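Local coordinates for protein PA0821 (Pseudomonas aeruginosa, PDB 7DRG) that probably serves as the immunity protein (antitoxin) that protects the bacterium from a putative VRR-NUC nuclease effector of its type VI secretion system, at residues I338-W341 / C342-L346; Q253-S256 / S257-F261; L292-H295 / A296-I300; G245-D248 / A249-Q253; A324-W327 / L328-L331. All blocks are in the same frame, centred on the assembly; numbering follows the deposited sequence.

Interaction 1 of 5, residues I338-W341 / C342-L346; sequences IPRW and CDKLL
Helix 338-348 carries this contact, in which W341 and K344 meet one turn apart near the start of the helix. Regular i to i+4 bonds run from C342 N to I338 O (2.8 Å) and from L345 N to W341 O (3.0 Å). K344 leaves the helix with CG anti to its N (chi1 -163°) and then bends at each later torsion. This lays its end alongside the indole. K344 CE comes 3.6 Å from W341 CZ3. K344 NZ stands 4.3 Å from the centroid of the W341 six-membered ring, 34° off the normal, an off-centre cation-pi contact. R340 runs beside K344, with R340 NH1 4.2 Å from K344 NZ. R340 CZ stands 4.2 Å above one face of the W341 ring, toward its rim. On another side of the helix I338 CG2 packs on C342 SG at 3.9 Å. W341 also packs on A288 and V291 of helix 288-297, and L345 packs on L292 there. The two like charges each have an acid of their own. R340 NE forms a salt bridge with E337, and K344 NZ with D281. These acids probably offset the repulsion, while the indole gives the K344 ammonium a further favourable surface.

Interaction 2 of 5, residues Q253-S256 / S257-F261; sequences QLPS and SHFAF
S257 follows S256 in a beta turn, P255 to H258, that leads from the loop after helix 247-251 into strand 259-264. S257 OG sits 3.8 Å from P255 CB. The same hydroxyl is hydrogen-bonded to H258 ND1 at 2.8 Å, in the plane of the imidazole. With NE2 bound to the carbonyl of E349, the H258 ring is held at both nitrogens. H258 N donates to P255 O at 2.9 Å, from above the carbonyl plane, and closes the turn. F259 N adds an i to i+4 bond to the same oxygen, but lies in that plane. P255 O thus takes two backbone bonds. F259 then begins the strand. L254 CB lies over one face of its ring, 3.9 Å from the centroid, as a CH-pi contact. L254 CD2 continues over the far part of the ring, and P255 CD lies beside F259 CD1. F259 also packs on L292 and L293, so the start of the strand packs on helix 288-297. A260 keeps the strand paired with Q271. At F261 the ring crosses L254 at about a right angle and offers its edge: L254 CD1 meets F261 CZ at 3.7 Å, near the plane of the ring.

Interaction 3 of 5, residues L292-H295 / A296-I300; sequences LLNH and ALKGI
H295 and K298 lie side by side at the C-terminal end of helix 288-297, joined through one water. H295 ND1 is 2.9 Å from this water, which lies in the imidazole plane. K298 NZ donates to the same water at 2.8 Å. The two nitrogens themselves, H295 ND1 and K298 NZ, stay 3.7 Å apart. K298 CG is tucked in over the backbone (chi1 61°). From there the chain is extended, and reaches back and across toward H295, with K298 CG passing H295 O at 3.6 Å. On another side L293 and L297 meet through their methyls, L293 CD1 to L297 CD1 at 3.8 Å.

The backbone loosens at the same point. A296 N still makes an ordinary helical bond to L292 O. L297 N then divides between L293 O and N294 O, both weakly, and K298 N makes a weak bond to N294 O. The helix gives way here to a short 3-10 segment at K298 and G299.

Further out, N294 ND2 is bonded to D332, which ties this helix to the loop before helix 338-348. L293 and L297 pack on T234 of strand 233-237. A296 and L297 touch L250 of helix 247-251. The helix end is therefore apolar where it meets the strand and helix 247-251. H295 joins the apolar and polar parts, packing on I338 of helix 338-348 and bonding the water through ND1. The shared water probably lets the lysine charge lie close to the imidazole without direct contact between their nitrogens.

Interaction 4 of 5, residues G245-D248 / A249-Q253; sequences GGLD and ALRAQ
R251 N donates to L247 O at 3.0 Å in a nearly straight bond (169°), the regular pattern of the short helix 247-251. L250 N donates to G246 O at 3.1 Å, in the carbonyl plane, and A252 N to D248 O at 3.2 Å. Two waters extend this network. One donates to G245 O at 2.7 Å and accepts from A249 N at 2.8 Å, so it bridges the first turn. The other accepts from R251 NH1 and donates to D248 OD1. The charged atoms D248 OD1 and R251 NH1 remain 5.3 Å apart, and this water links them.

G245 ends the preceding helix 238-243 in a Schellman motif, with positive phi (111°). G246 then takes the N-cap position of the new helix, also with positive phi. A249 CB packs 3.4 Å from G245 O.

The apolar contact is looser. L247 CG meets R251 CD at 4.0 Å. R251 bends at chi3, which carries its guanidinium toward the bridging water. L247 and R251 both touch F261 of strand 259-264, and also the C-terminal L362. L250 packs on helix 288-297. Lacking a side chain at its N-cap, the helix has the first water as partner for the N-H of A249. D248 and R251 are joined through a water and not by a direct salt bridge; their opposite charges probably still attract.

Interaction 5 of 5, residues A324-W327 / L328-L331; sequences ADQW and LKRL
A guanidinium-indole stack closes the C-terminal end of helix 321-328: R330, in the loop that follows, folds back flat on W327. The two planes are 1° apart. R330 CZ lies 3.8 Å from the centroid of the W327 six-membered ring, over the face, as a cation-pi contact. R330 CD sits over the five-membered ring, 3.6 Å from its centroid, and adds a CH-pi contact. R330 starts with CG folded close above its own main chain and then runs extended along the indole. Its last torsion (chi4 -74°) turns the guanidinium flat onto the ring. W327 O takes two bonds from the same residue, R330 NH1 and R330 N, both at 3.1 Å and from opposite faces of the carbonyl plane. W327 O lies in the guanidinium plane, at its edge, and the bond from NH1 is nearly straight (167°). The helix is unwinding here: K329 N bonds to Q326 O, three residues back. This end of the helix also reaches the dimer interface. W327 packs on L319 of the second subunit and R330 on its L317. Within the chain, R330 NE binds the carbonyl of P206 and R330 NH2 binds T229. A water donates to D325 O and accepts from K329 NZ at 2.8 Å.

How the interactions relate
Interactions 1 to 4 cluster on one side of the chain, and interaction 3 touches each of the others. Its helix 288-297 packs against helix 338-348 of interaction 1, the turn and strand of interaction 2 and helix 247-251 of interaction 4. Interactions 2 and 4 share Q253 and also meet where strand 259-264 packs on helix 247-251. Interaction 4 is a surface contact, with two bridging waters. Interactions 1, 2, 3 and 5 are partly buried. The cationic group lies off-centre beside an indole in interaction 1 but is stacked flat in interaction 5. Only interaction 5 reaches the second subunit; it touches interaction 3 through L331 and N294.

Interaction 1 of 5, residues I338-W341 / C342-L346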
loop_
_atom_site.group_PDB
_atom_site.type_symbol
_atom_site.label_atom_id
_atom_site.label_comp_id
_atom_site.label_asym_id
_atom_site.label_seq_id
_atom_site.Cartn_x
_atom_site.Cartn_y
_atom_site.Cartn_z
ATOM N N ILE B 338 -10.057 11.438 22.715
ATOM C CA ILE B 338 -9.739 12.820 22.354
ATOM C C ILE B 338 -8.738 13.453 23.316
ATOM O O ILE B 338 -7.764 14.061 22.844
ATOM C CB ILE B 338 -11.032 13.636 22.202
ATOM C CG1 ILE B 338 -11.788 13.181 20.947
ATOM C CG2 ILE B 338 -10.735 15.133 22.137
ATOM C CD1 ILE B 338 -11.010 13.396 19.659
ATOM N N PRO B 339 -8.890 13.344 24.647
ATOM C CA PRO B 339 -7.861 13.936 25.524
ATOM C C PRO B 339 -6.456 13.440 25.233
ATOM O O PRO B 339 -5.507 14.230 25.297
ATOM C CB PRO B 339 -8.338 13.539 26.929
ATOM C CG PRO B 339 -9.823 13.482 26.791
ATOM C CD PRO B 339 -10.029 12.836 25.435
ATOM N N ARG B 340 -6.296 12.158 24.892
ATOM C CA ARG B 340 -4.969 11.655 24.549
ATOM C C ARG B 340 -4.442 12.325 23.284
ATOM O O ARG B 340 -3.245 12.621 23.180
ATOM C CB ARG B 340 -4.991 10.136 24.382
ATOM C CG ARG B 340 -3.630 9.564 24.008
ATOM C CD ARG B 340 -3.620 8.041 23.924
ATOM N NE ARG B 340 -4.457 7.523 22.843
ATOM C CZ ARG B 340 -4.145 7.588 21.551
ATOM N NH1 ARG B 340 -3.017 8.164 21.161
ATOM N NH2 ARG B 340 -4.972 7.083 20.646
ATOM N N TRP B 341 -5.325 12.585 22.316
ATOM C CA TRP B 341 -4.907 13.284 21.102
ATOM C C TRP B 341 -4.574 14.745 21.391
ATOM O O TRP B 341 -3.655 15.307 20.781
ATOM C CB TRP B 341 -5.991 13.169 20.025
ATOM C CG TRP B 341 -6.009 11.823 19.355
ATOM C CD1 TRP B 341 -6.849 10.779 19.623
ATOM C CD2 TRP B 341 -5.132 11.376 18.314
ATOM N NE1 TRP B 341 -6.550 9.709 18.809
ATOM C CE2 TRP B 341 -5.501 10.052 17.995
ATOM C CE3 TRP B 341 -4.072 11.967 17.618
ATOM C CZ2 TRP B 341 -4.851 9.313 17.014
ATOM C CZ3 TRP B 341 -3.427 11.233 16.642
ATOM C CH2 TRP B 341 -3.818 9.916 16.348
ATOM N N CYS B 342 -5.304 15.374 22.321
ATOM C CA CYS B 342 -4.954 16.722 22.766
ATOM C C CYS B 342 -3.567 16.754 23.394
ATOM O O CYS B 342 -2.812 17.716 23.201
ATOM C CB CYS B 342 -5.983 17.237 23.775
ATOM S SG CYS B 342 -7.688 17.279 23.178
ATOM N N ASP B 343 -3.231 15.730 24.184
ATOM C CA ASP B 343 -1.910 15.677 24.805
ATOM C C ASP B 343 -0.823 15.467 23.760
ATOM O O ASP B 343 0.257 16.065 23.850
ATOM C CB ASP B 343 -1.852 14.560 25.849
ATOM C CG ASP B 343 -2.633 14.884 27.115
ATOM O OD1 ASP B 343 -2.781 16.076 27.454
ATOM O OD2 ASP B 343 -3.086 13.927 27.783
ATOM N N LYS B 344 -1.090 14.622 22.763
ATOM C CA LYS B 344 -0.104 14.378 21.717
ATOM C C LYS B 344 0.158 15.646 20.912
ATOM O O LYS B 344 1.306 15.937 20.551
ATOM C CB LYS B 344 -0.579 13.241 20.810
ATOM C CG LYS B 344 0.523 12.647 19.954
ATOM C CD LYS B 344 0.416 11.130 19.836
ATOM C CE LYS B 344 -0.744 10.710 18.956
ATOM N NZ LYS B 344 -0.397 9.513 18.140
ATOM N N LEU B 345 -0.899 16.414 20.633
ATOM C CA LEU B 345 -0.753 17.701 19.961
ATOM C C LEU B 345 0.248 18.597 20.685
ATOM O O LEU B 345 1.206 19.094 20.085
ATOM C CB LEU B 345 -2.121 18.385 19.871
ATOM C CG LEU B 345 -2.257 19.704 19.107
ATOM C CD1 LEU B 345 -2.316 19.454 17.609
ATOM C CD2 LEU B 345 -3.484 20.483 19.569
ATOM N N LEU B 346 0.048 18.804 21.986
ATOM C CA LEU B 346 0.855 19.790 22.698
ATOM C C LEU B 346 2.286 19.317 22.928
ATOM O O LEU B 346 3.205 20.142 22.974
ATOM C CB LEU B 346 0.200 20.139 24.035
ATOM C CG LEU B 346 -1.241 20.639 23.963
ATOM C CD1 LEU B 346 -1.669 21.184 25.310
ATOM C CD2 LEU B 346 -1.394 21.700 22.882
#

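Interaction 2 of 5, residues Q253-S256 / S257-F261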
loop_
_atom_site.group_PDB
_atom_site.type_symbol
_atom_site.label_atom_id
_atom_site.label_comp_id
_atom_site.label_asym_id
_atom_site.label_seq_id
_atom_site.Cartn_x
_atom_site.Cartn_y
_atom_site.Cartn_z
ATOM N N GLN B 253 -13.075 23.675 20.554
ATOM C CA GLN B 253 -12.566 22.325 20.367
ATOM C C GLN B 253 -11.199 22.268 19.705
ATOM O O GLN B 253 -10.647 21.173 19.558
ATOM C CB GLN B 253 -13.545 21.502 19.511
ATOM C CG GLN B 253 -14.979 21.516 19.987
ATOM C CD GLN B 253 -15.931 20.990 18.935
ATOM O OE1 GLN B 253 -16.694 21.751 18.336
ATOM N NE2 GLN B 253 -15.893 19.687 18.701
ATOM N N LEU B 254 -10.647 23.398 19.276
ATOM C CA LEU B 254 -9.422 23.407 18.479
ATOM C C LEU B 254 -8.433 24.387 19.093
ATOM O O LEU B 254 -8.504 25.596 18.813
ATOM C CB LEU B 254 -9.725 23.774 17.029
ATOM C CG LEU B 254 -10.828 22.928 16.388
ATOM C CD1 LEU B 254 -11.341 23.617 15.127
ATOM C CD2 LEU B 254 -10.340 21.508 16.091
ATOM N N PRO B 255 -7.491 23.907 19.902
ATOM C CA PRO B 255 -6.607 24.816 20.648
ATOM C C PRO B 255 -5.894 25.804 19.739
ATOM O O PRO B 255 -5.285 25.427 18.732
ATOM C CB PRO B 255 -5.622 23.863 21.329
ATOM C CG PRO B 255 -6.387 22.589 21.471
ATOM C CD PRO B 255 -7.256 22.495 20.249
ATOM N N SER B 256 -5.970 27.089 20.111
ATOM C CA SER B 256 -5.390 28.157 19.300
ATOM C C SER B 256 -3.871 28.091 19.250
ATOM O O SER B 256 -3.264 28.808 18.445
ATOM C CB SER B 256 -5.838 29.527 19.816
ATOM O OG SER B 256 -5.487 29.697 21.177
ATOM N N SER B 257 -3.248 27.242 20.071
ATOM C CA SER B 257 -1.815 27.002 19.951
ATOM C C SER B 257 -1.476 26.316 18.634
ATOM O O SER B 257 -0.353 26.449 18.132
ATOM C CB SER B 257 -1.319 26.155 21.127
ATOM O OG SER B 257 -1.998 24.915 21.220
ATOM N N HIS B 258 -2.428 25.577 18.065
ATOM C CA HIS B 258 -2.159 24.767 16.889
ATOM C C HIS B 258 -3.152 24.969 15.760
ATOM O O HIS B 258 -2.866 24.536 14.639
ATOM C CB HIS B 258 -2.127 23.279 17.257
ATOM C CG HIS B 258 -0.909 22.870 18.024
ATOM N ND1 HIS B 258 -0.728 23.186 19.353
ATOM C CD2 HIS B 258 0.184 22.157 17.656
ATOM C CE1 HIS B 258 0.424 22.692 19.770
ATOM N NE2 HIS B 258 0.999 22.066 18.759
ATOM N N PHE B 259 -4.290 25.612 16.005
ATOM C CA PHE B 259 -5.295 25.866 14.982
ATOM C C PHE B 259 -5.464 27.364 14.809
ATOM O O PHE B 259 -5.564 28.104 15.796
ATOM C CB PHE B 259 -6.631 25.212 15.344
ATOM C CG PHE B 259 -6.570 23.712 15.396
ATOM C CD1 PHE B 259 -6.136 23.059 16.540
ATOM C CD2 PHE B 259 -6.932 22.949 14.295
ATOM C CE1 PHE B 259 -6.068 21.678 16.589
ATOM C CE2 PHE B 259 -6.866 21.568 14.335
ATOM C CZ PHE B 259 -6.433 20.928 15.481
ATOM N N ALA B 260 -5.473 27.806 13.556
ATOM C CA ALA B 260 -5.710 29.197 13.212
ATOM C C ALA B 260 -6.985 29.301 12.391
ATOM O O ALA B 260 -7.364 28.365 11.678
ATOM C CB ALA B 260 -4.535 29.796 12.428
ATOM N N PHE B 261 -7.645 30.449 12.499
ATOM C CA PHE B 261 -8.905 30.695 11.817
ATOM C C PHE B 261 -8.787 31.972 11.006
ATOM O O PHE B 261 -8.373 33.013 11.525
ATOM C CB PHE B 261 -10.063 30.787 12.815
ATOM C CG PHE B 261 -10.217 29.555 13.647
ATOM C CD1 PHE B 261 -9.434 29.363 14.771
ATOM C CD2 PHE B 261 -11.117 28.566 13.285
ATOM C CE1 PHE B 261 -9.557 28.212 15.527
ATOM C CE2 PHE B 261 -11.251 27.420 14.041
ATOM C CZ PHE B 261 -10.468 27.242 15.163
HETATM O O HOH W 1 -4.237 26.965 22.771
#

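Interaction 3 of 5, residues L292-H295 / A296-I300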
loop_
_atom_site.group_PDB
_atom_site.type_symbol
_atom_site.label_atom_id
_atom_site.label_comp_id
_atom_site.label_asym_id
_atom_site.label_seq_id
_atom_site.Cartn_x
_atom_site.Cartn_y
_atom_site.Cartn_z
ATOM N N LEU B 292 -8.124 15.868 15.407
ATOM C CA LEU B 292 -8.935 16.745 16.239
ATOM C C LEU B 292 -9.928 17.550 15.404
ATOM O O LEU B 292 -11.093 17.706 15.791
ATOM C CB LEU B 292 -8.031 17.663 17.060
ATOM C CG LEU B 292 -7.197 16.958 18.132
ATOM C CD1 LEU B 292 -6.215 17.936 18.750
ATOM C CD2 LEU B 292 -8.089 16.329 19.204
ATOM N N LEU B 293 -9.501 18.052 14.242
ATOM C CA LEU B 293 -10.431 18.804 13.411
ATOM C C LEU B 293 -11.496 17.896 12.809
ATOM O O LEU B 293 -12.672 18.271 12.746
ATOM C CB LEU B 293 -9.675 19.545 12.312
ATOM C CG LEU B 293 -10.575 20.397 11.415
ATOM C CD1 LEU B 293 -11.310 21.469 12.215
ATOM C CD2 LEU B 293 -9.753 21.034 10.333
ATOM N N ASN B 294 -11.103 16.703 12.349
ATOM C CA ASN B 294 -12.081 15.770 11.803
ATOM C C ASN B 294 -13.127 15.401 12.845
ATOM O O ASN B 294 -14.310 15.251 12.520
ATOM C CB ASN B 294 -11.369 14.523 11.271
ATOM C CG ASN B 294 -12.329 13.440 10.801
ATOM O OD1 ASN B 294 -12.794 13.453 9.660
ATOM N ND2 ASN B 294 -12.606 12.476 11.678
ATOM N N HIS B 295 -12.708 15.255 14.106
ATOM C CA HIS B 295 -13.661 14.957 15.171
ATOM C C HIS B 295 -14.686 16.077 15.325
ATOM O O HIS B 295 -15.884 15.816 15.491
ATOM C CB HIS B 295 -12.909 14.719 16.480
ATOM C CG HIS B 295 -13.767 14.169 17.577
ATOM N ND1 HIS B 295 -14.171 12.853 17.615
ATOM C CD2 HIS B 295 -14.299 14.760 18.673
ATOM C CE1 HIS B 295 -14.915 12.655 18.688
ATOM N NE2 HIS B 295 -15.006 13.796 19.349
ATOM N N ALA B 296 -14.233 17.331 15.251
ATOM C CA ALA B 296 -15.139 18.468 15.407
ATOM C C ALA B 296 -16.104 18.611 14.235
ATOM O O ALA B 296 -17.216 19.123 14.413
ATOM C CB ALA B 296 -14.338 19.761 15.572
ATOM N N LEU B 297 -15.709 18.179 13.037
ATOM C CA LEU B 297 -16.488 18.431 11.833
ATOM C C LEU B 297 -17.165 17.199 11.249
ATOM O O LEU B 297 -17.891 17.330 10.262
ATOM C CB LEU B 297 -15.598 19.067 10.757
ATOM C CG LEU B 297 -15.003 20.432 11.101
ATOM C CD1 LEU B 297 -14.230 20.991 9.911
ATOM C CD2 LEU B 297 -16.094 21.400 11.534
ATOM N N LYS B 298 -16.965 16.007 11.815
ATOM C CA LYS B 298 -17.498 14.826 11.143
ATOM C C LYS B 298 -19.021 14.794 11.125
ATOM O O LYS B 298 -19.602 14.046 10.329
ATOM C CB LYS B 298 -16.943 13.554 11.778
ATOM C CG LYS B 298 -17.284 13.353 13.235
ATOM C CD LYS B 298 -16.523 12.144 13.752
ATOM C CE LYS B 298 -16.978 11.728 15.135
ATOM N NZ LYS B 298 -16.198 10.548 15.595
ATOM N N GLY B 299 -19.676 15.597 11.963
ATOM C CA GLY B 299 -21.119 15.742 11.887
ATOM C C GLY B 299 -21.610 16.369 10.599
ATOM O O GLY B 299 -22.790 16.222 10.263
ATOM N N ILE B 300 -20.738 17.063 9.866
ATOM C CA ILE B 300 -21.107 17.642 8.580
ATOM C C ILE B 300 -20.319 17.011 7.429
ATOM O O ILE B 300 -20.181 17.611 6.374
ATOM C CB ILE B 300 -20.955 19.177 8.579
ATOM C CG1 ILE B 300 -19.497 19.604 8.799
ATOM C CG2 ILE B 300 -21.885 19.800 9.609
ATOM C CD1 ILE B 300 -19.192 21.032 8.338
HETATM O O HOH W 2 -13.498 11.193 15.372
#

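Interaction 4 of 5, residues G245-D248 / A249-Q253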
loop_
_atom_site.group_PDB
_atom_site.type_symbol
_atom_site.label_atom_id
_atom_site.label_comp_id
_atom_site.label_asym_id
_atom_site.label_seq_id
_atom_site.Cartn_x
_atom_site.Cartn_y
_atom_site.Cartn_z
ATOM N N GLY B 245 -21.893 24.028 14.295
ATOM C CA GLY B 245 -22.020 24.586 15.624
ATOM C C GLY B 245 -21.661 26.051 15.734
ATOM O O GLY B 245 -21.889 26.645 16.794
ATOM N N GLY B 246 -21.123 26.657 14.682
ATOM C CA GLY B 246 -20.686 28.035 14.744
ATOM C C GLY B 246 -19.215 28.160 15.105
ATOM O O GLY B 246 -18.583 27.234 15.612
ATOM N N LEU B 247 -18.671 29.349 14.838
ATOM C CA LEU B 247 -17.240 29.568 15.024
ATOM C C LEU B 247 -16.843 29.483 16.495
ATOM O O LEU B 247 -15.788 28.931 16.825
ATOM C CB LEU B 247 -16.838 30.917 14.427
ATOM C CG LEU B 247 -15.341 31.219 14.313
ATOM C CD1 LEU B 247 -14.593 30.080 13.625
ATOM C CD2 LEU B 247 -15.129 32.533 13.566
ATOM N N ASP B 248 -17.673 30.018 17.395
ATOM C CA ASP B 248 -17.374 29.924 18.823
ATOM C C ASP B 248 -17.244 28.471 19.262
ATOM O O ASP B 248 -16.298 28.102 19.969
ATOM C CB ASP B 248 -18.459 30.630 19.639
ATOM C CG ASP B 248 -18.421 32.139 19.485
ATOM O OD1 ASP B 248 -17.351 32.675 19.123
ATOM O OD2 ASP B 248 -19.461 32.789 19.732
ATOM N N ALA B 249 -18.183 27.622 18.836
ATOM C CA ALA B 249 -18.168 26.225 19.254
ATOM C C ALA B 249 -16.973 25.470 18.681
ATOM O O ALA B 249 -16.500 24.510 19.300
ATOM C CB ALA B 249 -19.473 25.546 18.843
ATOM N N LEU B 250 -16.472 25.879 17.510
ATOM C CA LEU B 250 -15.313 25.197 16.937
ATOM C C LEU B 250 -14.021 25.609 17.634
ATOM O O LEU B 250 -13.165 24.761 17.912
ATOM C CB LEU B 250 -15.213 25.480 15.436
ATOM C CG LEU B 250 -16.209 24.761 14.526
ATOM C CD1 LEU B 250 -15.974 25.162 13.078
ATOM C CD2 LEU B 250 -16.097 23.247 14.691
ATOM N N ARG B 251 -13.859 26.906 17.916
ATOM C CA ARG B 251 -12.654 27.366 18.600
ATOM C C ARG B 251 -12.551 26.771 19.996
ATOM O O ARG B 251 -11.447 26.638 20.534
ATOM C CB ARG B 251 -12.632 28.896 18.648
ATOM C CG ARG B 251 -12.404 29.539 17.278
ATOM C CD ARG B 251 -12.618 31.045 17.304
ATOM N NE ARG B 251 -11.494 31.750 17.908
ATOM C CZ ARG B 251 -11.422 33.071 18.038
ATOM N NH1 ARG B 251 -12.414 33.838 17.603
ATOM N NH2 ARG B 251 -10.358 33.627 18.601
ATOM N N ALA B 252 -13.686 26.378 20.583
ATOM C CA ALA B 252 -13.672 25.676 21.861
ATOM C C ALA B 252 -13.094 24.266 21.752
ATOM O O ALA B 252 -12.664 23.710 22.769
ATOM C CB ALA B 252 -15.088 25.610 22.437
ATOM N N GLN B 253 -13.075 23.675 20.554
ATOM C CA GLN B 253 -12.566 22.325 20.367
ATOM C C GLN B 253 -11.199 22.268 19.705
ATOM O O GLN B 253 -10.647 21.173 19.558
ATOM C CB GLN B 253 -13.545 21.502 19.511
ATOM C CG GLN B 253 -14.979 21.516 19.987
ATOM C CD GLN B 253 -15.931 20.990 18.935
ATOM O OE1 GLN B 253 -16.694 21.751 18.336
ATOM N NE2 GLN B 253 -15.893 19.687 18.701
HETATM O O HOH W 3 -20.668 28.681 18.087
HETATM O O HOH W 4 -15.023 33.145 17.253
#

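Interaction 5 of 5, residues A324-W327 / L328-L331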
loop_
_atom_site.group_PDB
_atom_site.type_symbol
_atom_site.label_atom_id
_atom_site.label_comp_id
_atom_site.label_asym_id
_atom_site.label_seq_id
_atom_site.Cartn_x
_atom_site.Cartn_y
_atom_site.Cartn_z
ATOM N N ALA B 324 -14.063 3.515 -0.904
ATOM C CA ALA B 324 -14.168 4.973 -0.915
ATOM C C ALA B 324 -14.906 5.477 0.320
ATOM O O ALA B 324 -14.473 6.444 0.962
ATOM C CB ALA B 324 -14.868 5.445 -2.190
ATOM N N ASP B 325 -16.015 4.821 0.678
ATOM C CA ASP B 325 -16.735 5.188 1.892
ATOM C C ASP B 325 -15.842 5.063 3.120
ATOM O O ASP B 325 -15.901 5.901 4.028
ATOM C CB ASP B 325 -17.983 4.316 2.050
ATOM C CG ASP B 325 -19.066 4.641 1.032
ATOM O OD1 ASP B 325 -18.913 5.616 0.266
ATOM O OD2 ASP B 325 -20.083 3.916 1.004
ATOM N N GLN B 326 -15.012 4.016 3.171
ATOM C CA GLN B 326 -14.110 3.850 4.306
ATOM C C GLN B 326 -13.040 4.932 4.329
ATOM O O GLN B 326 -12.658 5.411 5.404
ATOM C CB GLN B 326 -13.477 2.457 4.274
ATOM C CG GLN B 326 -14.451 1.347 4.599
ATOM C CD GLN B 326 -15.009 1.451 6.006
ATOM O OE1 GLN B 326 -16.220 1.385 6.210
ATOM N NE2 GLN B 326 -14.125 1.619 6.986
ATOM N N TRP B 327 -12.552 5.337 3.154
ATOM C CA TRP B 327 -11.556 6.403 3.101
ATOM C C TRP B 327 -12.065 7.677 3.772
ATOM O O TRP B 327 -11.303 8.379 4.451
ATOM C CB TRP B 327 -11.155 6.687 1.650
ATOM C CG TRP B 327 -10.125 7.780 1.577
ATOM C CD1 TRP B 327 -8.774 7.636 1.711
ATOM C CD2 TRP B 327 -10.365 9.182 1.409
ATOM N NE1 TRP B 327 -8.155 8.853 1.619
ATOM C CE2 TRP B 327 -9.106 9.824 1.429
ATOM C CE3 TRP B 327 -11.516 9.958 1.232
ATOM C CZ2 TRP B 327 -8.968 11.208 1.290
ATOM C CZ3 TRP B 327 -11.376 11.337 1.091
ATOM C CH2 TRP B 327 -10.109 11.942 1.121
ATOM N N LEU B 328 -13.355 7.987 3.605
ATOM C CA LEU B 328 -13.921 9.186 4.219
ATOM C C LEU B 328 -13.767 9.176 5.734
ATOM O O LEU B 328 -13.671 10.244 6.358
ATOM C CB LEU B 328 -15.401 9.308 3.860
ATOM C CG LEU B 328 -15.744 9.564 2.393
ATOM C CD1 LEU B 328 -17.253 9.501 2.184
ATOM C CD2 LEU B 328 -15.203 10.921 1.971
ATOM N N LYS B 329 -13.752 7.987 6.336
ATOM C CA LYS B 329 -13.726 7.810 7.783
ATOM C C LYS B 329 -12.323 7.611 8.340
ATOM O O LYS B 329 -12.187 7.297 9.527
ATOM C CB LYS B 329 -14.581 6.607 8.194
ATOM C CG LYS B 329 -15.977 6.514 7.599
ATOM C CD LYS B 329 -16.616 5.189 8.042
ATOM C CE LYS B 329 -17.769 4.753 7.151
ATOM N NZ LYS B 329 -18.978 5.604 7.330
ATOM N N ARG B 330 -11.281 7.796 7.525
ATOM C CA ARG B 330 -9.940 7.355 7.908
ATOM C C ARG B 330 -9.387 8.060 9.141
ATOM O O ARG B 330 -8.497 7.510 9.800
ATOM C CB ARG B 330 -8.975 7.537 6.736
ATOM C CG ARG B 330 -8.739 8.985 6.386
ATOM C CD ARG B 330 -8.200 9.177 4.971
ATOM N NE ARG B 330 -7.908 10.598 4.799
ATOM C CZ ARG B 330 -8.837 11.537 4.635
ATOM N NH1 ARG B 330 -10.122 11.209 4.563
ATOM N NH2 ARG B 330 -8.476 12.813 4.551
ATOM N N LEU B 331 -9.880 9.245 9.478
ATOM C CA LEU B 331 -9.366 9.988 10.618
ATOM C C LEU B 331 -10.205 9.823 11.884
ATOM O O LEU B 331 -9.829 10.362 12.934
ATOM C CB LEU B 331 -9.262 11.475 10.253
ATOM C CG LEU B 331 -8.334 11.843 9.089
ATOM C CD1 LEU B 331 -8.568 13.288 8.627
ATOM C CD2 LEU B 331 -6.893 11.662 9.508
HETATM O O HOH W 5 -18.310 7.148 5.072
#